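Local coordinates for protein CBIX (Paracoccus pantotrophus, PDB 4CCS) that probably catalyses the last step of siroheme biosynthesis, iron insertion into sirohydrochlorin, as a member of the CbiX family of chelatases, at residues Val5-His10 with Leu58-Phe63; Leu62-Gly67 with Leu180-Ala185; Ala17-Ala22 with Gly41-Met46; Ala28-Leu33 with Met218-Ile223; Asp51-Glu56 with Ala81-Ala86. All coordinates share one frame; numbering follows the deposited sequence.

Interaction 1: Val5-His10 with Leu58-Phe63; sequences VLIVAH and LIYPLF. With EDO (1,2-ethanediol), chain D.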
# COMPACT_ATOMS: atom_id res chain seq x y z
N VAL A 5 -0.18 6.87 -18.56
CA VAL A 5 -0.21 6.64 -17.10
C VAL A 5 0.91 5.69 -16.66
O VAL A 5 1.04 4.59 -17.20
CB VAL A 5 -1.60 6.18 -16.56
CG1 VAL A 5 -1.59 5.97 -15.04
CG2 VAL A 5 -2.71 7.17 -16.95
N LEU A 6 1.69 6.10 -15.65
CA LEU A 6 2.74 5.26 -15.10
C LEU A 6 2.46 4.98 -13.61
O LEU A 6 2.34 5.92 -12.83
CB LEU A 6 4.11 5.94 -15.33
CG LEU A 6 5.39 5.12 -15.12
CD1 LEU A 6 5.40 3.82 -15.96
CD2 LEU A 6 6.61 5.96 -15.47
N ILE A 7 2.30 3.70 -13.25
CA ILE A 7 2.11 3.21 -11.87
C ILE A 7 3.53 2.99 -11.35
O ILE A 7 4.27 2.17 -11.92
CB ILE A 7 1.28 1.91 -11.80
CG1 ILE A 7 -0.06 1.99 -12.60
CG2 ILE A 7 1.04 1.46 -10.35
CD1 ILE A 7 -1.01 3.15 -12.37
N VAL A 8 3.93 3.76 -10.33
CA VAL A 8 5.30 3.77 -9.82
C VAL A 8 5.41 3.21 -8.41
O VAL A 8 4.74 3.68 -7.50
CB VAL A 8 5.90 5.21 -9.94
CG1 VAL A 8 7.30 5.28 -9.34
CG2 VAL A 8 5.91 5.68 -11.39
N ALA A 9 6.30 2.23 -8.24
CA ALA A 9 6.60 1.67 -6.93
C ALA A 9 7.95 2.18 -6.43
O ALA A 9 8.85 2.46 -7.23
CB ALA A 9 6.65 0.15 -7.01
N HIS A 10 8.10 2.27 -5.10
CA HIS A 10 9.38 2.59 -4.46
C HIS A 10 10.30 1.41 -4.75
O HIS A 10 9.85 0.27 -4.78
CB HIS A 10 9.23 2.66 -2.93
CG HIS A 10 9.00 4.04 -2.42
ND1 HIS A 10 9.80 5.10 -2.79
CD2 HIS A 10 8.05 4.49 -1.56
CE1 HIS A 10 9.30 6.16 -2.18
NE2 HIS A 10 8.25 5.84 -1.42
N LEU A 58 0.49 10.96 -16.39
CA LEU A 58 -0.03 10.97 -15.02
C LEU A 58 0.74 9.88 -14.25
O LEU A 58 0.95 8.79 -14.78
CB LEU A 58 -1.54 10.67 -14.96
CG LEU A 58 -2.52 11.59 -15.72
CD1 LEU A 58 -3.95 11.28 -15.30
CD2 LEU A 58 -2.25 13.05 -15.44
N ILE A 59 1.16 10.18 -13.03
CA ILE A 59 1.90 9.24 -12.18
C ILE A 59 1.01 8.77 -11.02
O ILE A 59 0.57 9.61 -10.23
CB ILE A 59 3.23 9.87 -11.66
CG1 ILE A 59 4.12 10.47 -12.81
CG2 ILE A 59 4.02 8.90 -10.77
CD1 ILE A 59 4.57 9.47 -13.99
N TYR A 60 0.75 7.45 -10.91
CA TYR A 60 0.02 6.91 -9.76
C TYR A 60 1.09 6.28 -8.84
O TYR A 60 1.59 5.19 -9.15
CB TYR A 60 -1.07 5.89 -10.14
CG TYR A 60 -1.87 5.41 -8.94
CD1 TYR A 60 -1.46 4.30 -8.20
CD2 TYR A 60 -3.04 6.05 -8.56
CE1 TYR A 60 -2.18 3.86 -7.10
CE2 TYR A 60 -3.78 5.61 -7.46
CZ TYR A 60 -3.34 4.52 -6.72
OH TYR A 60 -4.08 4.07 -5.65
N PRO A 61 1.46 6.96 -7.75
CA PRO A 61 2.50 6.43 -6.86
C PRO A 61 1.95 5.40 -5.86
O PRO A 61 0.99 5.68 -5.13
CB PRO A 61 3.06 7.67 -6.17
CG PRO A 61 1.97 8.72 -6.27
CD PRO A 61 0.94 8.27 -7.28
N LEU A 62 2.58 4.22 -5.80
CA LEU A 62 2.20 3.18 -4.82
C LEU A 62 2.85 3.49 -3.45
O LEU A 62 3.53 2.65 -2.86
CB LEU A 62 2.62 1.78 -5.31
CG LEU A 62 1.87 1.19 -6.51
CD1 LEU A 62 2.48 -0.16 -6.91
CD2 LEU A 62 0.38 1.00 -6.20
N PHE A 63 2.68 4.73 -2.96
CA PHE A 63 3.25 5.17 -1.69
C PHE A 63 2.16 5.18 -0.62
O PHE A 63 0.99 5.27 -0.97
CB PHE A 63 3.93 6.54 -1.83
CG PHE A 63 4.95 6.71 -2.96
CD1 PHE A 63 5.51 5.60 -3.59
CD2 PHE A 63 5.38 7.98 -3.34
CE1 PHE A 63 6.46 5.76 -4.61
CE2 PHE A 63 6.32 8.14 -4.37
CZ PHE A 63 6.85 7.03 -4.99
C1 EDO D . 14.22 3.60 -3.72
O1 EDO D . 14.34 3.12 -5.06
C2 EDO D . 13.31 4.81 -3.69
O2 EDO D . 12.06 4.46 -4.26
O HOH W 1 5.88 1.29 -3.60

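Interaction 2: Leu62-Gly67 with Leu180-Ala185; sequences LFMATG and LFATQA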
# COMPACT_ATOMS: atom_id res chain seq x y z
N LEU A 62 2.58 4.22 -5.80
CA LEU A 62 2.20 3.18 -4.82
C LEU A 62 2.85 3.49 -3.45
O LEU A 62 3.53 2.65 -2.86
CB LEU A 62 2.62 1.78 -5.31
CG LEU A 62 1.87 1.19 -6.51
CD1 LEU A 62 2.48 -0.16 -6.91
CD2 LEU A 62 0.38 1.00 -6.20
N PHE A 63 2.68 4.73 -2.96
CA PHE A 63 3.25 5.17 -1.69
C PHE A 63 2.16 5.18 -0.62
O PHE A 63 0.99 5.27 -0.97
CB PHE A 63 3.93 6.54 -1.83
CG PHE A 63 4.95 6.71 -2.96
CD1 PHE A 63 5.51 5.60 -3.59
CD2 PHE A 63 5.38 7.98 -3.34
CE1 PHE A 63 6.46 5.76 -4.61
CE2 PHE A 63 6.32 8.14 -4.37
CZ PHE A 63 6.85 7.03 -4.99
N MET A 64 2.55 5.07 0.67
CA MET A 64 1.58 5.03 1.78
C MET A 64 1.07 6.40 2.25
O MET A 64 0.04 6.47 2.91
CB MET A 64 2.13 4.22 2.98
CG MET A 64 2.48 2.76 2.66
SD MET A 64 1.33 1.85 1.59
CE MET A 64 -0.14 1.76 2.62
N ALA A 65 1.82 7.46 1.94
CA ALA A 65 1.44 8.84 2.32
C ALA A 65 2.14 9.85 1.42
O ALA A 65 3.00 9.48 0.63
CB ALA A 65 1.79 9.11 3.79
N THR A 66 1.72 11.12 1.53
CA THR A 66 2.30 12.27 0.85
C THR A 66 3.46 12.74 1.75
O THR A 66 3.43 12.49 2.96
CB THR A 66 1.18 13.32 0.64
OG1 THR A 66 0.16 12.75 -0.18
CG2 THR A 66 1.67 14.62 0.00
N GLY A 67 4.48 13.40 1.19
CA GLY A 67 5.63 13.89 1.95
C GLY A 67 6.73 14.42 1.04
O GLY A 67 6.45 14.78 -0.11
N LEU A 180 -0.47 -3.35 5.98
CA LEU A 180 -0.81 -2.20 5.17
C LEU A 180 0.41 -1.81 4.33
O LEU A 180 1.10 -0.84 4.65
CB LEU A 180 -1.35 -1.08 6.08
CG LEU A 180 -2.13 0.03 5.40
CD1 LEU A 180 -3.53 -0.44 5.04
CD2 LEU A 180 -2.19 1.26 6.32
N PHE A 181 0.69 -2.62 3.28
CA PHE A 181 1.80 -2.45 2.35
C PHE A 181 1.27 -2.47 0.91
O PHE A 181 0.42 -3.30 0.57
CB PHE A 181 2.84 -3.58 2.54
CG PHE A 181 3.64 -3.49 3.82
CD1 PHE A 181 3.10 -3.93 5.03
CD2 PHE A 181 4.90 -2.92 3.84
CE1 PHE A 181 3.82 -3.81 6.23
CE2 PHE A 181 5.64 -2.83 5.03
CZ PHE A 181 5.09 -3.28 6.21
N ALA A 182 1.79 -1.57 0.07
CA ALA A 182 1.37 -1.43 -1.33
C ALA A 182 2.00 -2.48 -2.25
O ALA A 182 1.41 -2.78 -3.28
CB ALA A 182 1.70 -0.03 -1.83
N THR A 183 3.21 -3.00 -1.91
CA THR A 183 3.89 -4.00 -2.74
C THR A 183 4.42 -5.14 -1.92
O THR A 183 4.73 -4.95 -0.73
CB THR A 183 5.05 -3.39 -3.57
OG1 THR A 183 6.16 -3.08 -2.71
CG2 THR A 183 4.64 -2.18 -4.41
N GLN A 184 4.57 -6.31 -2.55
CA GLN A 184 5.15 -7.48 -1.89
C GLN A 184 6.62 -7.22 -1.53
O GLN A 184 7.04 -7.59 -0.43
CB GLN A 184 5.00 -8.77 -2.75
CG GLN A 184 5.51 -10.05 -2.05
CD GLN A 184 4.62 -10.51 -0.90
OE1 GLN A 184 4.70 -10.01 0.23
NE2 GLN A 184 3.75 -11.48 -1.15
N ALA A 185 7.39 -6.54 -2.41
CA ALA A 185 8.82 -6.26 -2.15
C ALA A 185 9.01 -5.45 -0.86
O ALA A 185 9.81 -5.83 -0.01
CB ALA A 185 9.47 -5.55 -3.34

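Interaction 3: Ala17-Ala22 with Gly41-Met46; sequences APQQRA and GATLAM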
# COMPACT_ATOMS: atom_id res chain seq x y z
N ALA A 17 14.82 -6.69 -11.50
CA ALA A 17 14.01 -7.35 -12.54
C ALA A 17 12.68 -7.96 -11.99
O ALA A 17 11.63 -7.66 -12.57
CB ALA A 17 14.82 -8.38 -13.31
N PRO A 18 12.69 -8.75 -10.86
CA PRO A 18 11.39 -9.26 -10.38
C PRO A 18 10.49 -8.14 -9.83
O PRO A 18 9.27 -8.22 -9.94
CB PRO A 18 11.77 -10.30 -9.32
CG PRO A 18 13.20 -10.03 -8.97
CD PRO A 18 13.82 -9.43 -10.20
N GLN A 19 11.10 -7.04 -9.33
CA GLN A 19 10.34 -5.89 -8.82
C GLN A 19 9.63 -5.20 -9.99
O GLN A 19 8.46 -4.84 -9.87
CB GLN A 19 11.27 -4.91 -8.10
CG GLN A 19 11.77 -5.44 -6.74
CD GLN A 19 12.70 -4.47 -6.08
OE1 GLN A 19 12.35 -3.34 -5.77
NE2 GLN A 19 13.92 -4.91 -5.78
N GLN A 20 10.32 -5.06 -11.13
CA GLN A 20 9.77 -4.47 -12.35
C GLN A 20 8.64 -5.33 -12.92
O GLN A 20 7.58 -4.79 -13.26
CB GLN A 20 10.87 -4.23 -13.40
CG GLN A 20 10.39 -3.61 -14.73
CD GLN A 20 9.82 -2.21 -14.60
OE1 GLN A 20 10.16 -1.45 -13.68
NE2 GLN A 20 9.04 -1.77 -15.58
N ARG A 21 8.85 -6.67 -12.98
CA ARG A 21 7.83 -7.62 -13.48
C ARG A 21 6.54 -7.54 -12.64
O ARG A 21 5.46 -7.60 -13.21
CB ARG A 21 8.37 -9.07 -13.45
CG ARG A 21 9.15 -9.43 -14.72
CD ARG A 21 9.52 -10.91 -14.79
NE ARG A 21 10.52 -11.26 -13.78
CZ ARG A 21 11.83 -11.19 -13.97
NH1 ARG A 21 12.32 -10.79 -15.14
NH2 ARG A 21 12.67 -11.52 -13.00
N ALA A 22 6.66 -7.40 -11.30
CA ALA A 22 5.49 -7.29 -10.40
C ALA A 22 4.66 -6.03 -10.69
O ALA A 22 3.43 -6.10 -10.75
CB ALA A 22 5.94 -7.31 -8.93
N GLY A 41 3.75 0.04 -15.88
CA GLY A 41 4.27 -0.01 -14.51
C GLY A 41 5.79 0.17 -14.46
O GLY A 41 6.50 -0.16 -15.42
N ALA A 42 6.28 0.71 -13.34
CA ALA A 42 7.71 0.92 -13.12
C ALA A 42 8.08 0.86 -11.65
O ALA A 42 7.31 1.28 -10.78
CB ALA A 42 8.13 2.28 -13.69
N THR A 43 9.29 0.36 -11.38
CA THR A 43 9.86 0.37 -10.03
C THR A 43 11.03 1.31 -10.07
O THR A 43 11.83 1.26 -11.01
CB THR A 43 10.26 -1.02 -9.52
OG1 THR A 43 10.90 -0.81 -8.25
CG2 THR A 43 11.23 -1.76 -10.46
N LEU A 44 11.16 2.16 -9.03
CA LEU A 44 12.28 3.09 -8.93
C LEU A 44 13.61 2.36 -8.68
O LEU A 44 14.67 3.00 -8.75
CB LEU A 44 12.00 4.19 -7.88
CG LEU A 44 10.81 5.12 -8.21
CD1 LEU A 44 10.57 6.10 -7.08
CD2 LEU A 44 11.00 5.86 -9.54
N ALA A 45 13.58 1.01 -8.46
CA ALA A 45 14.83 0.22 -8.32
C ALA A 45 15.47 0.00 -9.71
O ALA A 45 16.64 -0.36 -9.80
CB ALA A 45 14.53 -1.13 -7.66
N MET A 46 14.69 0.21 -10.79
CA MET A 46 15.15 0.01 -12.15
C MET A 46 15.72 1.31 -12.70
O MET A 46 15.02 2.34 -12.66
CB MET A 46 13.99 -0.53 -13.02
CG MET A 46 14.40 -1.05 -14.38
SD MET A 46 15.55 -2.44 -14.32
CE MET A 46 14.44 -3.82 -14.10
O HOH W 2 9.85 -2.26 -6.22

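Interaction 4: Ala28-Leu33 with Met218-Ile223; sequences ARVAPL and MIAESI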
# COMPACT_ATOMS: atom_id res chain seq x y z
N ALA A 28 -0.86 -4.16 -15.92
CA ALA A 28 -1.57 -4.96 -16.91
C ALA A 28 -2.99 -5.32 -16.45
O ALA A 28 -3.87 -5.49 -17.30
CB ALA A 28 -0.78 -6.22 -17.25
N ARG A 29 -3.22 -5.41 -15.13
CA ARG A 29 -4.55 -5.68 -14.57
C ARG A 29 -5.36 -4.38 -14.54
O ARG A 29 -6.58 -4.42 -14.75
CB ARG A 29 -4.46 -6.33 -13.17
CG ARG A 29 -3.98 -7.78 -13.18
CD ARG A 29 -3.38 -8.18 -11.85
NE ARG A 29 -4.41 -8.49 -10.86
CZ ARG A 29 -4.29 -8.29 -9.55
NH1 ARG A 29 -3.18 -7.74 -9.04
NH2 ARG A 29 -5.29 -8.61 -8.73
N VAL A 30 -4.70 -3.23 -14.33
CA VAL A 30 -5.31 -1.90 -14.34
C VAL A 30 -5.77 -1.55 -15.77
O VAL A 30 -6.91 -1.09 -15.97
CB VAL A 30 -4.35 -0.82 -13.74
CG1 VAL A 30 -4.86 0.61 -13.96
CG2 VAL A 30 -4.07 -1.07 -12.26
N ALA A 31 -4.88 -1.79 -16.77
CA ALA A 31 -5.04 -1.47 -18.19
C ALA A 31 -6.46 -1.73 -18.79
O ALA A 31 -7.03 -0.74 -19.27
CB ALA A 31 -3.97 -2.18 -19.02
N PRO A 32 -7.06 -2.97 -18.75
CA PRO A 32 -8.40 -3.15 -19.36
C PRO A 32 -9.55 -2.38 -18.69
O PRO A 32 -10.64 -2.30 -19.26
CB PRO A 32 -8.62 -4.66 -19.30
CG PRO A 32 -7.78 -5.12 -18.17
CD PRO A 32 -6.57 -4.25 -18.19
N LEU A 33 -9.28 -1.77 -17.52
CA LEU A 33 -10.25 -1.00 -16.74
C LEU A 33 -10.20 0.51 -17.03
O LEU A 33 -11.09 1.22 -16.59
CB LEU A 33 -10.09 -1.30 -15.23
CG LEU A 33 -10.03 -2.78 -14.82
CD1 LEU A 33 -9.73 -2.92 -13.35
CD2 LEU A 33 -11.31 -3.53 -15.17
N MET A 218 -9.55 -0.26 -7.99
CA MET A 218 -9.35 0.91 -7.14
C MET A 218 -8.42 1.92 -7.84
O MET A 218 -8.75 3.11 -7.92
CB MET A 218 -8.81 0.47 -5.76
CG MET A 218 -8.67 1.60 -4.78
SD MET A 218 -7.87 1.14 -3.21
CE MET A 218 -6.16 1.33 -3.69
N ILE A 219 -7.27 1.45 -8.37
CA ILE A 219 -6.31 2.32 -9.08
C ILE A 219 -6.97 2.90 -10.35
O ILE A 219 -6.85 4.10 -10.60
CB ILE A 219 -4.99 1.56 -9.39
CG1 ILE A 219 -4.32 1.04 -8.08
CG2 ILE A 219 -4.03 2.45 -10.21
CD1 ILE A 219 -2.97 0.22 -8.29
N ALA A 220 -7.67 2.05 -11.11
CA ALA A 220 -8.38 2.48 -12.33
C ALA A 220 -9.35 3.65 -12.04
O ALA A 220 -9.37 4.62 -12.80
CB ALA A 220 -9.14 1.30 -12.92
N GLU A 221 -10.12 3.56 -10.93
CA GLU A 221 -11.09 4.61 -10.57
C GLU A 221 -10.40 5.91 -10.22
O GLU A 221 -10.89 6.96 -10.61
CB GLU A 221 -12.09 4.17 -9.48
CG GLU A 221 -12.96 2.98 -9.88
CD GLU A 221 -13.81 3.11 -11.13
OE1 GLU A 221 -14.17 4.25 -11.51
OE2 GLU A 221 -14.16 2.06 -11.73
N SER A 222 -9.21 5.83 -9.58
CA SER A 222 -8.42 7.01 -9.25
C SER A 222 -7.81 7.67 -10.50
O SER A 222 -7.72 8.89 -10.55
CB SER A 222 -7.36 6.67 -8.21
OG SER A 222 -8.03 6.42 -6.98
N ILE A 223 -7.42 6.86 -11.52
CA ILE A 223 -6.89 7.36 -12.79
C ILE A 223 -8.03 8.07 -13.57
O ILE A 223 -7.88 9.23 -13.97
CB ILE A 223 -6.24 6.23 -13.65
CG1 ILE A 223 -4.94 5.67 -12.97
CG2 ILE A 223 -5.93 6.73 -15.07
CD1 ILE A 223 -4.52 4.29 -13.50

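Interaction 5: Asp51-Glu56 with Ala81-Ala86; sequences DRADDE and AGAPKA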
# COMPACT_ATOMS: atom_id res chain seq x y z
N ASP A 51 12.03 7.21 -17.70
CA ASP A 51 12.31 7.87 -18.98
C ASP A 51 11.21 7.63 -20.05
O ASP A 51 11.23 8.30 -21.08
CB ASP A 51 13.73 7.61 -19.52
CG ASP A 51 14.24 6.19 -19.56
OD1 ASP A 51 13.45 5.29 -19.92
OD2 ASP A 51 15.46 6.00 -19.37
N ARG A 52 10.19 6.80 -19.75
CA ARG A 52 9.05 6.61 -20.67
C ARG A 52 7.99 7.72 -20.44
O ARG A 52 7.11 7.92 -21.29
CB ARG A 52 8.46 5.19 -20.58
CG ARG A 52 7.49 4.94 -19.42
CD ARG A 52 7.20 3.46 -19.25
NE ARG A 52 8.18 2.83 -18.37
CZ ARG A 52 8.16 1.57 -17.96
NH1 ARG A 52 7.19 0.75 -18.37
NH2 ARG A 52 9.10 1.11 -17.16
N ALA A 53 8.10 8.45 -19.31
CA ALA A 53 7.19 9.53 -18.94
C ALA A 53 7.55 10.83 -19.64
O ALA A 53 8.72 11.09 -19.93
CB ALA A 53 7.23 9.75 -17.43
N ASP A 54 6.53 11.67 -19.88
CA ASP A 54 6.66 13.00 -20.48
C ASP A 54 5.76 13.98 -19.72
O ASP A 54 5.12 13.59 -18.74
CB ASP A 54 6.39 12.98 -22.00
CG ASP A 54 5.09 12.34 -22.44
OD1 ASP A 54 4.07 12.46 -21.72
OD2 ASP A 54 5.07 11.75 -23.55
N ASP A 55 5.72 15.26 -20.16
CA ASP A 55 4.94 16.32 -19.54
C ASP A 55 3.42 16.06 -19.48
O ASP A 55 2.75 16.67 -18.65
CB ASP A 55 5.23 17.67 -20.21
CG ASP A 55 6.54 18.31 -19.75
OD1 ASP A 55 6.99 17.98 -18.63
OD2 ASP A 55 7.08 19.15 -20.50
N GLU A 56 2.89 15.16 -20.33
CA GLU A 56 1.46 14.84 -20.32
C GLU A 56 1.16 13.48 -19.66
O GLU A 56 0.04 12.96 -19.80
CB GLU A 56 0.86 14.94 -21.74
CG GLU A 56 0.52 16.37 -22.15
CD GLU A 56 -0.84 16.89 -21.69
OE1 GLU A 56 -1.01 17.12 -20.47
OE2 GLU A 56 -1.72 17.06 -22.56
N ALA A 81 14.46 13.45 -15.98
CA ALA A 81 14.09 12.44 -16.99
C ALA A 81 13.42 13.03 -18.25
O ALA A 81 13.25 12.31 -19.24
CB ALA A 81 13.20 11.38 -16.37
N GLY A 82 13.07 14.33 -18.22
CA GLY A 82 12.44 15.05 -19.33
C GLY A 82 10.94 15.28 -19.11
O GLY A 82 10.25 15.68 -20.06
N ALA A 83 10.44 15.07 -17.87
CA ALA A 83 9.02 15.23 -17.52
C ALA A 83 8.76 16.14 -16.28
O ALA A 83 8.19 15.65 -15.30
CB ALA A 83 8.39 13.86 -17.32
N PRO A 84 9.14 17.47 -16.33
CA PRO A 84 8.88 18.34 -15.17
C PRO A 84 7.41 18.63 -14.90
O PRO A 84 7.04 18.80 -13.73
CB PRO A 84 9.65 19.63 -15.52
CG PRO A 84 9.80 19.60 -16.99
CD PRO A 84 10.01 18.15 -17.30
N LYS A 85 6.58 18.69 -15.95
CA LYS A 85 5.14 18.97 -15.83
C LYS A 85 4.27 17.71 -15.67
O LYS A 85 3.04 17.83 -15.71
CB LYS A 85 4.66 19.84 -17.01
CG LYS A 85 4.98 21.32 -16.83
CD LYS A 85 4.58 22.14 -18.05
CE LYS A 85 4.90 23.61 -17.89
NZ LYS A 85 6.37 23.88 -17.91
N ALA A 86 4.89 16.53 -15.45
CA ALA A 86 4.16 15.28 -15.23
C ALA A 86 3.39 15.37 -13.91
O ALA A 86 3.96 15.70 -12.87
CB ALA A 86 5.10 14.08 -15.24

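Interaction 1: Val5-His10 with Leu58-Phe63
Two inner, parallel strands of the first four-stranded sheet of this chelatase fold lie side by side here, Val5 to Val8 pairing in order with Leu58 to Pro61. Four backbone bonds join them: Leu58 O takes Leu6 N, Leu6 O takes Tyr60 N, Tyr60 O takes Val8 N, and Val8 O takes Leu62 N at 2.8 Å in a nearly straight bond (177°). Branched aliphatic residues suit strands buried on both faces. Beside Tyr60, Ile7 bends at its second torsion (chi2 -51°), which carries CD1 over to Tyr60 CB, 3.5 Å away; helix 215-226 packs over this pair, and Tyr60 OH bonds to Asp95. On the opposite face Val8 CG2 meets Ile59 CG2 at 3.8 Å, and Ile59 continues onto Leu74 of helix 68-80. Past the C-terminal ends of the strands, a water accepts from His10 N and lies within hydrogen-bonding distance of Leu62 O. There the His10 imidazole lies over the Phe63 ring in an offset stack, centroids 3.9 Å apart and planes 12° from parallel, while Pro61 CB sits over the centre of Phe63's other face. An alanine in place of His10 would probably leave the phenyl ring with one face uncovered and freer to turn. At the imidazole edge, in its plane, His10 ND1 is hydrogen-bonded to O2 of a bound 1,2-ethanediol, 2.8 Å away.

Interaction 2: Leu62-Gly67 with Leu180-Ala185
Leu180, just beyond strand 175-179, meets the end of Met64: the Met64 CE methyl lies 3.8 Å from Leu180 CG and 3.5 Å from the carbonyl oxygen Leu180 O. Met64 gets there by folding, its chain bent at chi2 (-41°) and again at chi3 (-66°), so that sulfur and methyl lie along the backbone of the opposing loop. An unbranched, flexible methionine suits such an uneven surface. Phe181 turns its ring away toward His187 and offers little more than its backbone, near Met64 SD. Ala182 is the middle of the contact. Its CB points at the other loop and settles between Met64 SD, 3.9 Å away, and Leu62, whose carbonyl O lies 3.4 Å from Ala182 CB and whose own CB is 4.0 Å from it; the small side chain allows the two backbones this approach. Thr183 then divides its duties. Its methyl CG2 packs on Leu62 CD1 at 3.9 Å, near Ile23 of helix 16-30, whereas OG1 caps the N-terminus of helix 184-189 and also bonds with Glu186. The contact is van der Waals throughout, side-chain carbons and sulfur lying partly against backbone polar atoms. It joins loops that follow the third strands of two sheets with the same strand order, each loop starting Leu-Phe, an arrangement characteristic of the two-domain, internally repeated class II chelatase fold, near the centre of the chain.

Interaction 3: Ala17-Ala22 with Gly41-Met46
Ala17, in the first turn of helix 16-30, presents its backbone to Met46: Ala17 CA is 3.9 Å from the Met46 CE methyl, and the bent methionine chain lies against the helix at this point. Gln19 extends past the end of strand 38-43. Its CB packs on the methyl of Thr43, and its OE1 shares a water with Thr43 OG1, 2.8 Å from Gln19 OE1 and 2.7 Å from Thr43 OG1; the same amide oxygen also accepts from Gln12 N. Thr43 is well chosen, since its hydroxyl gives to that water and receives Ala45 N in an ST turn (170°) while its methyl faces the helix. Gln20 makes the direct polar link to the strand. With CG anti to the backbone N and a bend at chi2 (64°), its amide swings alongside the strand: Gln20 OE1 accepts Thr43 N at 3.1 Å, the donor tilted out of the carbonyl plane, and NE2 makes a weak bond to Gly41 O besides one to Glu24. The Gln20 CB methylene rests on Met46 CE, 3.7 Å off. A leucine at this position is likely to leave Thr43 N without its acceptor and the strand edge less firmly tied. Helix segment 17-22 runs roughly antiparallel to strand segment 41-43 (151°) in a beta-alpha-beta unit, covering an outermost strand whose other edge is bonded to strand 4-9.

Interaction 4: Ala28-Leu33 with Met218-Ile223
Val30 and Ala220 bring two helices of the alpha/beta chelatase fold together, the end of helix 16-30 and the C-terminal helix 215-226, which returns from the second half of the chain to lie on the first sheet. The tight part is the inner one. Val30 aims its branches at successive turns of the partner: CG1, anti to the backbone N (chi1 170°), reaches Ile223 CD1 at 3.7 Å, while CG2 meets Ile219 CB at 4.0 Å, the side chains of Val30 and Ile219 crossing at about a right angle. Beta-branched residues fill this space with little freedom of rotation. Between them Ala220, with only a methyl, lets the backbones come close, its CA lying 5.7 Å from the CA of Val30. Ile219 and Ile223 also touch strand 4-9, both meeting Ile7 and Ile223 reaching Val5 as well, so the isoleucines of helix 215-226 touch both Val30 and the sheet. The outer part is looser in extent, a single carbon-carbon contact at an exposed residue. The chain leaves helix 16-30 through a 3-10 turn at Ala31 to Leu33, in which Leu33 N bonds to Val30 O. Glu221, also exposed, forms a salt bridge with Lys224. The side chain of Leu33 meets the helix at its base, Leu33 CB lying 3.6 Å from Ala220 CB.

Interaction 5: Asp51-Glu56 with Ala81-Ala86
The carboxylate of Asp55 is met obliquely from above its plane by the backbone of the opposite loop, at a type I beta turn from Ala83 to Ala86: Lys85 N gives a hydrogen bond to Asp55 OD1, 2.8 Å long, from 42° out of the carboxylate plane. The same oxygen lies against the Pro84 ring, with Asp55 OD1 3.3 Å from Pro84 CD. Pro84 N has no hydrogen to share, so across this contact the bond comes from Lys85 N. A second carboxylate, that of Asp54, is met out of its plane by Glu56 N within its own loop, an Asx turn, and OD1 also bonds to Thr57.

The turn closes the helix-to-strand end of the beta-alpha-beta crossover from strand 57-61 through helix 68-80 to strand 87-88; the Asp51-Glu56 loop leads into the first of those strands. Proline suits the second position of the turn, where its phi is naturally near the value needed. The turn's own Ala86 N to Ala83 O bond is weak, and the bond from Lys85 N to Asp55 OD1 adds a tie from outside it. Gly82, leaving the helix with positive phi, takes an angle at which a side chain would press on the preceding carbonyl. Small alanines fit the close backbones: Ala83 CB lies 3.6 Å from Asp54 C, and Ala86 CB 3.5 Å from Asp54 O. Lys85 NZ stays 5.4 Å from Asp55 OD2, too far for a salt bridge, though the charges may attract mildly. At the exposed end of the contact, Asp51 CA touches Ala81 CB at 4.5 Å.

How the interactions relate
Interactions 1 to 4 are buried, whereas interaction 5 lies at the surface, about 24 Å from the chain centre to its own centre. Interaction 1 is the backbone-bonded heart of the first sheet; interaction 3 sits beside it, with strand 38-43 bonded to strand 4-9, and interaction 4 brings helix 215-226 over its Ile7 and Tyr60 face. Interactions 3 and 4 use opposite ends of helix 16-30, one through an amide and a water, the other by apolar packing alone. Interaction 2 shares Leu62 and Phe63 with interaction 1 and carries the core across to the second half. Interaction 5 has one carboxylate-to-backbone bond amid small-residue packing; its Arg52 reaches back to Leu6 and Gln20.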